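Local coordinates for protein ribose-phosphate pyrophosphokinase (Sulfolobus solfataricus, PDB 4TWB) that transfers the pyrophosphoryl group of ATP to the 1-hydroxyl of ribose 5-phosphate, making the nucleotide precursor PRPP, at residues N10-S15 / G267-N272; Y145-R150 / I279-S284; K26-I31 / Y38-S43. All coordinates share one frame; numbering follows the deposited sequence.

The two PRTase-like domains meet in contact 1, which joins the start of helix 12-20 to the end of strand 262-268. Contact 2 lies in the C-terminal domain, its centre about 11 Å away; strands 262-268 and 279-281 are neighbours in the parallel sheet of that domain. Contact 3, a hairpin of the N-terminal mixed sheet, is centred about 19 Å from contact 1 and 30 Å from contact 2. Along the chain, contact 3 is nested inside the loop closed by contact 1, whereas contacts 1 and 2 cross. Contacts 1 and 2, connected by a probable Ser15 OG to Ser284 OG hydrogen bond, thus tie the domains together, while contact 3 lies by the AMP pocket and the second subunit.

Contact 1: residues N10-S15 / G267-N272; sequences NGIDES and GTNTIN
Asn10 and Ile12 pack against Asn269 at the junction of the two PRTase-like domains of the phosphoribosyl diphosphate synthase chain, where the first turn of helix 12-20 faces the loop leaving the last residues of strand 262-268. No hydrogen bond crosses between the segments; they meet by packing, while polar ties run through neighbours such as Ser284, bonded to Ser15 OG. The dense part centres on the carbonyl of Asn269: Asn10 CB lies 3.4 Å from Asn269 O, and Ile12 CD1 also reaches this oxygen. With CG1 anti to its carbonyl carbon (chi1 -69°), Ile12 sends its longer branch toward the loop, and CG1 comes within 3.6 Å of Asn269 ND2. The amide of Asn269 is turned to serve a different neighbour: its OD1 accepts a hydrogen bond from Val283 N, while ND2 makes a weak one to Asp282 OD1. Within the 267-272 segment, Thr268 OG1 accepts from Thr270 N at 3.2 Å, an ST turn that shapes the bend after the strand, and Thr270 OG1 is bonded to His246 ND1. At Gly11, the N-cap of the helix, phi is positive, 94°, where a side chain would collide with the Asn10 carbonyl oxygen. The packing thins toward solvent at the exposed Asn272. The Asn10 amide straddles the two sides, its ND2 lying 3.6 Å from the carbonyl oxygens of both Asn269 and Thr270, while its OD1 faces outward to Asn272 CB, 3.4 Å away.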
loop_
_atom_site.group_PDB
_atom_site.type_symbol
_atom_site.label_atom_id
_atom_site.label_comp_id
_atom_site.label_asym_id
_atom_site.label_seq_id
_atom_site.Cartn_x
_atom_site.Cartn_y
_atom_site.Cartn_z
ATOM N N ASN A 10 15.585 -4.630 8.797
ATOM C CA ASN A 10 15.632 -5.879 9.557
ATOM C C ASN A 10 16.908 -5.953 10.368
ATOM O O ASN A 10 17.582 -6.975 10.423
ATOM C CB ASN A 10 15.448 -7.091 8.651
ATOM C CG ASN A 10 14.042 -7.185 8.094
ATOM O OD1 ASN A 10 13.101 -7.557 8.802
ATOM N ND2 ASN A 10 13.893 -6.855 6.812
ATOM N N GLY A 11 17.224 -4.832 11.002
ATOM C CA GLY A 11 18.470 -4.675 11.716
ATOM C C GLY A 11 19.489 -4.037 10.800
ATOM O O GLY A 11 20.557 -3.618 11.239
ATOM N N ILE A 12 19.154 -3.959 9.518
ATOM C CA ILE A 12 20.114 -3.496 8.527
ATOM C C ILE A 12 20.552 -2.052 8.754
ATOM O O ILE A 12 21.723 -1.717 8.551
ATOM C CB ILE A 12 19.586 -3.657 7.091
ATOM C CG1 ILE A 12 19.509 -5.130 6.717
ATOM C CG2 ILE A 12 20.488 -2.939 6.111
ATOM C CD1 ILE A 12 18.984 -5.364 5.324
ATOM N N ASP A 13 19.617 -1.201 9.176
ATOM C CA ASP A 13 19.942 0.192 9.477
ATOM C C ASP A 13 20.949 0.286 10.634
ATOM O O ASP A 13 21.907 1.053 10.575
ATOM C CB ASP A 13 18.669 0.997 9.786
ATOM C CG ASP A 13 17.887 0.439 10.977
ATOM O OD1 ASP A 13 17.904 -0.799 11.204
ATOM O OD2 ASP A 13 17.246 1.245 11.685
ATOM N N GLU A 14 20.736 -0.514 11.674
ATOM C CA GLU A 14 21.608 -0.499 12.838
ATOM C C GLU A 14 22.996 -1.039 12.553
ATOM O O GLU A 14 23.995 -0.449 12.962
ATOM C CB GLU A 14 20.986 -1.284 13.979
ATOM C CG GLU A 14 19.892 -0.518 14.655
ATOM C CD GLU A 14 20.081 -0.479 16.151
ATOM O OE1 GLU A 14 20.798 -1.368 16.669
ATOM O OE2 GLU A 14 19.502 0.425 16.807
ATOM N N SER A 15 23.070 -2.167 11.860
ATOM C CA SER A 15 24.383 -2.728 11.581
ATOM C C SER A 15 25.127 -1.922 10.501
ATOM O O SER A 15 26.352 -1.841 10.525
ATOM C CB SER A 15 24.335 -4.248 11.303
ATOM O OG SER A 15 23.908 -4.544 9.992
ATOM N N GLY A 267 18.759 -18.218 4.147
ATOM C CA GLY A 267 18.255 -16.967 3.617
ATOM C C GLY A 267 19.014 -15.778 4.176
ATOM O O GLY A 267 20.037 -15.937 4.848
ATOM N N THR A 268 18.505 -14.582 3.896
ATOM C CA THR A 268 19.124 -13.355 4.376
ATOM C C THR A 268 18.084 -12.420 4.981
ATOM O O THR A 268 16.868 -12.656 4.873
ATOM C CB THR A 268 19.835 -12.580 3.245
ATOM O OG1 THR A 268 18.912 -11.695 2.610
ATOM C CG2 THR A 268 20.394 -13.518 2.219
ATOM N N ASN A 269 18.573 -11.339 5.581
ATOM C CA ASN A 269 17.714 -10.383 6.241
ATOM C C ASN A 269 17.238 -9.240 5.343
ATOM O O ASN A 269 17.058 -8.107 5.798
ATOM C CB ASN A 269 18.374 -9.857 7.523
ATOM C CG ASN A 269 19.666 -9.092 7.260
ATOM O OD1 ASN A 269 20.268 -9.209 6.196
ATOM N ND2 ASN A 269 20.093 -8.298 8.242
ATOM N N THR A 270 17.024 -9.530 4.065
ATOM C CA THR A 270 16.291 -8.588 3.229
ATOM C C THR A 270 14.823 -8.744 3.599
ATOM O O THR A 270 14.015 -7.873 3.337
ATOM C CB THR A 270 16.459 -8.875 1.734
ATOM O OG1 THR A 270 15.993 -10.196 1.448
ATOM C CG2 THR A 270 17.919 -8.749 1.316
ATOM N N ILE A 271 14.504 -9.874 4.225
ATOM C CA ILE A 271 13.149 -10.216 4.646
ATOM C C ILE A 271 13.148 -10.472 6.156
ATOM O O ILE A 271 14.213 -10.653 6.756
ATOM C CB ILE A 271 12.686 -11.513 3.938
ATOM C CG1 ILE A 271 12.763 -11.343 2.430
ATOM C CG2 ILE A 271 11.282 -11.887 4.334
ATOM C CD1 ILE A 271 12.158 -10.083 1.958
ATOM N N ASN A 272 11.962 -10.495 6.766
ATOM C CA ASN A 272 11.819 -10.899 8.162
ATOM C C ASN A 272 11.488 -12.404 8.288
ATOM O O ASN A 272 10.663 -12.902 7.521
ATOM C CB ASN A 272 10.725 -10.052 8.798
ATOM C CG ASN A 272 10.658 -10.219 10.300
ATOM O OD1 ASN A 272 11.636 -10.621 10.942
ATOM N ND2 ASN A 272 9.500 -9.902 10.877
#

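Contact 2: residues Y145-R150 / I279-S284; sequences YHQIAR and ITIDVS
Gln147 reaches from helix 145-155 to the chain just past strand 279-281, where its NE2 donates a hydrogen bond of 3.1 Å to Asp282 O. The bond is fairly straight at the hydrogen (156°), but the nitrogen approaches from above the carbonyl plane. Beyond CG the glutamine chain is extended (chi2 -164°), which carries the amide across to the turn. Its other end is occupied too: OE1 lies 3.4 Å from Val283 CA and is hydrogen-bonded to Ser286 OG in the helix that follows. Both ends of the amide therefore have polar partners, which would fix its rotation. A leucine in place of Gln147 would probably leave Asp282 O and Ser286 OG without these bonds, so that helix and turn meet through apolar packing alone.

Ile281 runs past Gln147 in the opposite direction. Its CG2 lies 3.7 Å from Gln147 NE2 and also approaches the glutamine CB. The other branch of Ile281 goes on to the helix, where CD1 lies 3.7 Å from Gln147 O and also touches CA and CG1 of Ile148; these two isoleucines cross at about a right angle.

Farther out, Ile148 packs on Ile175 and Ile245, while Ile281 rests on Ile266 of the neighbouring strand and on Lys151, one turn after Gln147. An Asx turn, in which Asp282 OD1 takes a hydrogen bond from Ser284 N at 2.9 Å, and the bond from Val283 N to Asn269 OD1 probably help to set the acceptor carbonyl, next to the N-cap Val283 of helix 284-289. This is a helix packed on the outermost strand of the parallel sheet in the phosphoribosyltransferase fold.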
loop_
_atom_site.group_PDB
_atom_site.type_symbol
_atom_site.label_atom_id
_atom_site.label_comp_id
_atom_site.label_asym_id
_atom_site.label_seq_id
_atom_site.Cartn_x
_atom_site.Cartn_y
_atom_site.Cartn_z
ATOM N N TYR A 145 26.861 -12.540 -3.046
ATOM C CA TYR A 145 27.346 -13.882 -3.353
ATOM C C TYR A 145 28.454 -14.361 -2.424
ATOM O O TYR A 145 28.409 -15.492 -1.959
ATOM C CB TYR A 145 27.738 -14.008 -4.826
ATOM C CG TYR A 145 26.586 -13.719 -5.780
ATOM C CD1 TYR A 145 25.267 -13.765 -5.345
ATOM C CD2 TYR A 145 26.818 -13.419 -7.115
ATOM C CE1 TYR A 145 24.215 -13.510 -6.203
ATOM C CE2 TYR A 145 25.764 -13.157 -7.986
ATOM C CZ TYR A 145 24.468 -13.210 -7.521
ATOM O OH TYR A 145 23.421 -12.956 -8.378
ATOM N N HIS A 146 29.419 -13.503 -2.121
ATOM C CA HIS A 146 30.508 -13.913 -1.234
ATOM C C HIS A 146 30.008 -14.343 0.137
ATOM O O HIS A 146 30.530 -15.299 0.716
ATOM C CB HIS A 146 31.600 -12.841 -1.105
ATOM C CG HIS A 146 32.558 -13.080 0.027
ATOM N ND1 HIS A 146 33.749 -13.763 -0.129
ATOM C CD2 HIS A 146 32.500 -12.724 1.333
ATOM C CE1 HIS A 146 34.380 -13.816 1.030
ATOM N NE2 HIS A 146 33.646 -13.189 1.933
ATOM N N GLN A 147 28.990 -13.672 0.661
ATOM C CA GLN A 147 28.526 -14.034 1.997
ATOM C C GLN A 147 27.790 -15.372 1.994
ATOM O O GLN A 147 27.834 -16.120 2.968
ATOM C CB GLN A 147 27.634 -12.955 2.580
ATOM C CG GLN A 147 28.310 -11.640 2.813
ATOM C CD GLN A 147 27.493 -10.752 3.726
ATOM O OE1 GLN A 147 26.986 -9.714 3.310
ATOM N NE2 GLN A 147 27.342 -11.171 4.975
ATOM N N ILE A 148 27.107 -15.666 0.897
ATOM C CA ILE A 148 26.450 -16.948 0.741
ATOM C C ILE A 148 27.474 -18.057 0.545
ATOM O O ILE A 148 27.366 -19.122 1.135
ATOM C CB ILE A 148 25.470 -16.912 -0.436
ATOM C CG1 ILE A 148 24.281 -16.016 -0.082
ATOM C CG2 ILE A 148 24.980 -18.312 -0.776
ATOM C CD1 ILE A 148 23.397 -15.721 -1.252
ATOM N N ALA A 149 28.475 -17.797 -0.287
ATOM C CA ALA A 149 29.573 -18.730 -0.452
ATOM C C ALA A 149 30.202 -19.040 0.910
ATOM O O ALA A 149 30.255 -20.194 1.318
ATOM C CB ALA A 149 30.600 -18.184 -1.431
ATOM N N ARG A 150 30.644 -18.014 1.634
ATOM C CA ARG A 150 31.258 -18.248 2.949
ATOM C C ARG A 150 30.387 -19.157 3.836
ATOM O O ARG A 150 30.899 -20.081 4.460
ATOM C CB ARG A 150 31.642 -16.918 3.654
ATOM C CG ARG A 150 32.525 -17.068 4.928
ATOM C CD ARG A 150 33.761 -16.114 4.978
ATOM N NE ARG A 150 33.444 -14.691 5.178
ATOM C CZ ARG A 150 34.345 -13.703 5.215
ATOM N NH1 ARG A 150 35.637 -13.966 5.070
ATOM N NH2 ARG A 150 33.957 -12.439 5.399
ATOM N N ILE A 279 18.735 -20.454 8.736
ATOM C CA ILE A 279 20.034 -19.807 8.745
ATOM C C ILE A 279 19.920 -18.453 8.061
ATOM O O ILE A 279 19.634 -18.366 6.868
ATOM C CB ILE A 279 21.102 -20.702 8.104
ATOM C CG1 ILE A 279 21.368 -21.907 9.017
ATOM C CG2 ILE A 279 22.368 -19.913 7.841
ATOM C CD1 ILE A 279 22.340 -22.905 8.454
ATOM N N THR A 280 20.109 -17.389 8.835
ATOM C CA THR A 280 19.892 -16.045 8.316
ATOM C C THR A 280 21.182 -15.267 8.200
ATOM O O THR A 280 21.805 -14.941 9.205
ATOM C CB THR A 280 18.923 -15.233 9.203
ATOM O OG1 THR A 280 17.627 -15.857 9.219
ATOM C CG2 THR A 280 18.786 -13.818 8.670
ATOM N N ILE A 281 21.573 -14.970 6.969
ATOM C CA ILE A 281 22.753 -14.150 6.712
ATOM C C ILE A 281 22.392 -12.671 6.770
ATOM O O ILE A 281 21.449 -12.236 6.126
ATOM C CB ILE A 281 23.336 -14.442 5.325
ATOM C CG1 ILE A 281 23.732 -15.922 5.219
ATOM C CG2 ILE A 281 24.512 -13.534 5.039
ATOM C CD1 ILE A 281 24.222 -16.341 3.833
ATOM N N ASP A 282 23.143 -11.901 7.548
ATOM C CA ASP A 282 22.978 -10.446 7.583
ATOM C C ASP A 282 23.816 -9.852 6.448
ATOM O O ASP A 282 25.042 -9.863 6.494
ATOM C CB ASP A 282 23.401 -9.894 8.955
ATOM C CG ASP A 282 23.549 -8.385 8.975
ATOM O OD1 ASP A 282 23.194 -7.725 7.970
ATOM O OD2 ASP A 282 24.028 -7.865 10.014
ATOM N N VAL A 283 23.141 -9.352 5.426
ATOM C CA VAL A 283 23.802 -8.906 4.212
ATOM C C VAL A 283 24.210 -7.438 4.255
ATOM O O VAL A 283 24.550 -6.861 3.214
ATOM C CB VAL A 283 22.895 -9.099 2.978
ATOM C CG1 VAL A 283 22.741 -10.580 2.667
ATOM C CG2 VAL A 283 21.528 -8.425 3.198
ATOM N N SER A 284 24.177 -6.834 5.444
ATOM C CA SER A 284 24.601 -5.440 5.593
ATOM C C SER A 284 26.032 -5.237 5.080
ATOM O O SER A 284 26.333 -4.257 4.404
ATOM C CB SER A 284 24.512 -5.012 7.051
ATOM O OG SER A 284 23.248 -5.325 7.577
#

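Contact 3: residues K26-I31 / Y38-S43; sequences KVENKI and YIRVPS
Lys30 and Tyr38 pair across an antiparallel beta hairpin of the N-terminal mixed sheet, whose strand 37-40 is outermost within its own chain; the connecting loop supplies Phe32, Asp34 and Glu36 to the AMP pocket. In the backbone, Glu28 and Arg40 exchange hydrogen bonds of 2.9 Å between N and O, and Tyr38 N donates to Lys30 O at 2.8 Å, with a longer return bond. The intervening Asn29 and Ile39 form a non-hydrogen-bonded pair. Ile39 and Val41 also make backbone hydrogen bonds to the second subunit, helping build the dimer interface.

Val27 makes the apolar contacts, CG1 to Ile39 CD1 at 4.3 Å and CG2 to Val41 CG2 at 4.2 Å; Asn29 CB touches Ile39 CD1. Glu28 OE1 makes a long salt bridge to Arg40 NH1, 3.8 Å, while the firmer partner of Arg40 is Asp100 of the second subunit; Tyr38 OH bonds Glu102 of that subunit.

Lys30 lies over one face of the Tyr38 ring: its CG stands between backbone N and carbonyl carbon (chi1 44°), giving a CH-pi contact from CE and a cation-pi interaction with NZ 5.0 Å from the ring centroid. Glu28 OE2 stands at the ring's edge, 4.1 Å from Tyr38 CE2.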
loop_
_atom_site.group_PDB
_atom_site.type_symbol
_atom_site.label_atom_id
_atom_site.label_comp_id
_atom_site.label_asym_id
_atom_site.label_seq_id
_atom_site.Cartn_x
_atom_site.Cartn_y
_atom_site.Cartn_z
ATOM N N LYS A 26 16.173 6.983 13.686
ATOM C CA LYS A 26 15.006 6.132 13.426
ATOM C C LYS A 26 13.704 6.908 13.177
ATOM O O LYS A 26 13.332 7.794 13.956
ATOM C CB LYS A 26 14.803 5.111 14.556
ATOM C CG LYS A 26 15.829 3.984 14.558
ATOM C CD LYS A 26 15.157 2.645 14.806
ATOM C CE LYS A 26 16.094 1.483 14.476
ATOM N NZ LYS A 26 15.371 0.198 14.191
ATOM N N VAL A 27 13.015 6.563 12.089
ATOM C CA VAL A 27 11.707 7.143 11.765
ATOM C C VAL A 27 10.624 6.714 12.765
ATOM O O VAL A 27 10.464 5.533 13.074
ATOM C CB VAL A 27 11.253 6.756 10.340
ATOM C CG1 VAL A 27 9.746 6.816 10.220
ATOM C CG2 VAL A 27 11.894 7.656 9.317
ATOM N N GLU A 28 9.888 7.688 13.280
ATOM C CA GLU A 28 8.758 7.398 14.154
ATOM C C GLU A 28 7.594 6.937 13.281
ATOM O O GLU A 28 7.239 7.591 12.288
ATOM C CB GLU A 28 8.374 8.640 14.966
ATOM C CG GLU A 28 7.316 8.405 16.035
ATOM C CD GLU A 28 6.887 9.699 16.743
ATOM O OE1 GLU A 28 7.557 10.750 16.567
ATOM O OE2 GLU A 28 5.874 9.655 17.479
ATOM N N ASN A 29 7.008 5.800 13.625
ATOM C CA ASN A 29 5.941 5.279 12.793
ATOM C C ASN A 29 4.931 4.456 13.583
ATOM O O ASN A 29 5.307 3.600 14.384
ATOM C CB ASN A 29 6.524 4.475 11.628
ATOM C CG ASN A 29 6.528 2.986 11.886
ATOM O OD1 ASN A 29 7.509 2.432 12.408
ATOM N ND2 ASN A 29 5.427 2.319 11.516
ATOM N N LYS A 30 3.646 4.744 13.374
ATOM C CA LYS A 30 2.570 3.991 14.017
ATOM C C LYS A 30 1.413 3.795 13.051
ATOM O O LYS A 30 1.389 4.386 11.971
ATOM C CB LYS A 30 2.075 4.686 15.298
ATOM C CG LYS A 30 1.869 6.196 15.172
ATOM C CD LYS A 30 0.950 6.747 16.282
ATOM C CE LYS A 30 0.650 8.240 16.078
ATOM N NZ LYS A 30 -0.589 8.699 16.756
ATOM N N ILE A 31 0.464 2.954 13.444
ATOM C CA ILE A 31 -0.726 2.710 12.647
ATOM C C ILE A 31 -1.952 3.332 13.303
ATOM O O ILE A 31 -2.326 2.954 14.418
ATOM C CB ILE A 31 -1.000 1.210 12.514
ATOM C CG1 ILE A 31 0.202 0.510 11.877
ATOM C CG2 ILE A 31 -2.269 0.967 11.708
ATOM C CD1 ILE A 31 0.656 1.152 10.586
ATOM N N TYR A 38 1.202 6.405 10.063
ATOM C CA TYR A 38 1.743 7.656 10.577
ATOM C C TYR A 38 3.258 7.658 10.415
ATOM O O TYR A 38 3.926 6.683 10.744
ATOM C CB TYR A 38 1.382 7.842 12.052
ATOM C CG TYR A 38 1.999 9.074 12.667
ATOM C CD1 TYR A 38 1.482 10.335 12.404
ATOM C CD2 TYR A 38 3.096 8.975 13.513
ATOM C CE1 TYR A 38 2.045 11.473 12.968
ATOM C CE2 TYR A 38 3.670 10.102 14.080
ATOM C CZ TYR A 38 3.139 11.350 13.806
ATOM O OH TYR A 38 3.706 12.474 14.368
ATOM N N ILE A 39 3.796 8.769 9.925
ATOM C CA ILE A 39 5.210 8.860 9.591
ATOM C C ILE A 39 5.807 10.192 10.037
ATOM O O ILE A 39 5.348 11.251 9.620
ATOM C CB ILE A 39 5.412 8.720 8.059
ATOM C CG1 ILE A 39 5.069 7.296 7.604
ATOM C CG2 ILE A 39 6.832 9.104 7.658
ATOM C CD1 ILE A 39 5.955 6.239 8.189
ATOM N N ARG A 40 6.839 10.132 10.875
ATOM C CA ARG A 40 7.553 11.334 11.307
ATOM C C ARG A 40 9.084 11.159 11.305
ATOM O O ARG A 40 9.608 10.198 11.867
ATOM C CB ARG A 40 7.097 11.748 12.702
ATOM C CG ARG A 40 7.515 13.158 13.067
ATOM C CD ARG A 40 7.488 13.370 14.566
ATOM N NE ARG A 40 8.027 14.679 14.920
ATOM C CZ ARG A 40 8.007 15.193 16.145
ATOM N NH1 ARG A 40 7.470 14.507 17.149
ATOM N NH2 ARG A 40 8.520 16.398 16.368
ATOM N N VAL A 41 9.796 12.102 10.694
ATOM C CA VAL A 41 11.257 12.061 10.626
ATOM C C VAL A 41 11.884 12.973 11.681
ATOM O O VAL A 41 11.983 14.187 11.475
ATOM C CB VAL A 41 11.751 12.504 9.248
ATOM C CG1 VAL A 41 13.272 12.494 9.216
ATOM C CG2 VAL A 41 11.176 11.610 8.159
ATOM N N PRO A 42 12.355 12.378 12.793
ATOM C CA PRO A 42 12.480 13.032 14.108
ATOM C C PRO A 42 13.684 13.948 14.317
ATOM O O PRO A 42 13.834 14.476 15.425
ATOM C CB PRO A 42 12.574 11.848 15.090
ATOM C CG PRO A 42 12.491 10.583 14.238
ATOM C CD PRO A 42 12.854 10.998 12.839
ATOM N N SER A 43 14.521 14.138 13.302
ATOM C CA SER A 43 15.692 14.997 13.483
ATOM C C SER A 43 15.711 16.181 12.535
ATOM O O SER A 43 14.772 16.403 11.763
ATOM C CB SER A 43 17.003 14.203 13.328
ATOM O OG SER A 43 17.579 13.856 14.584
#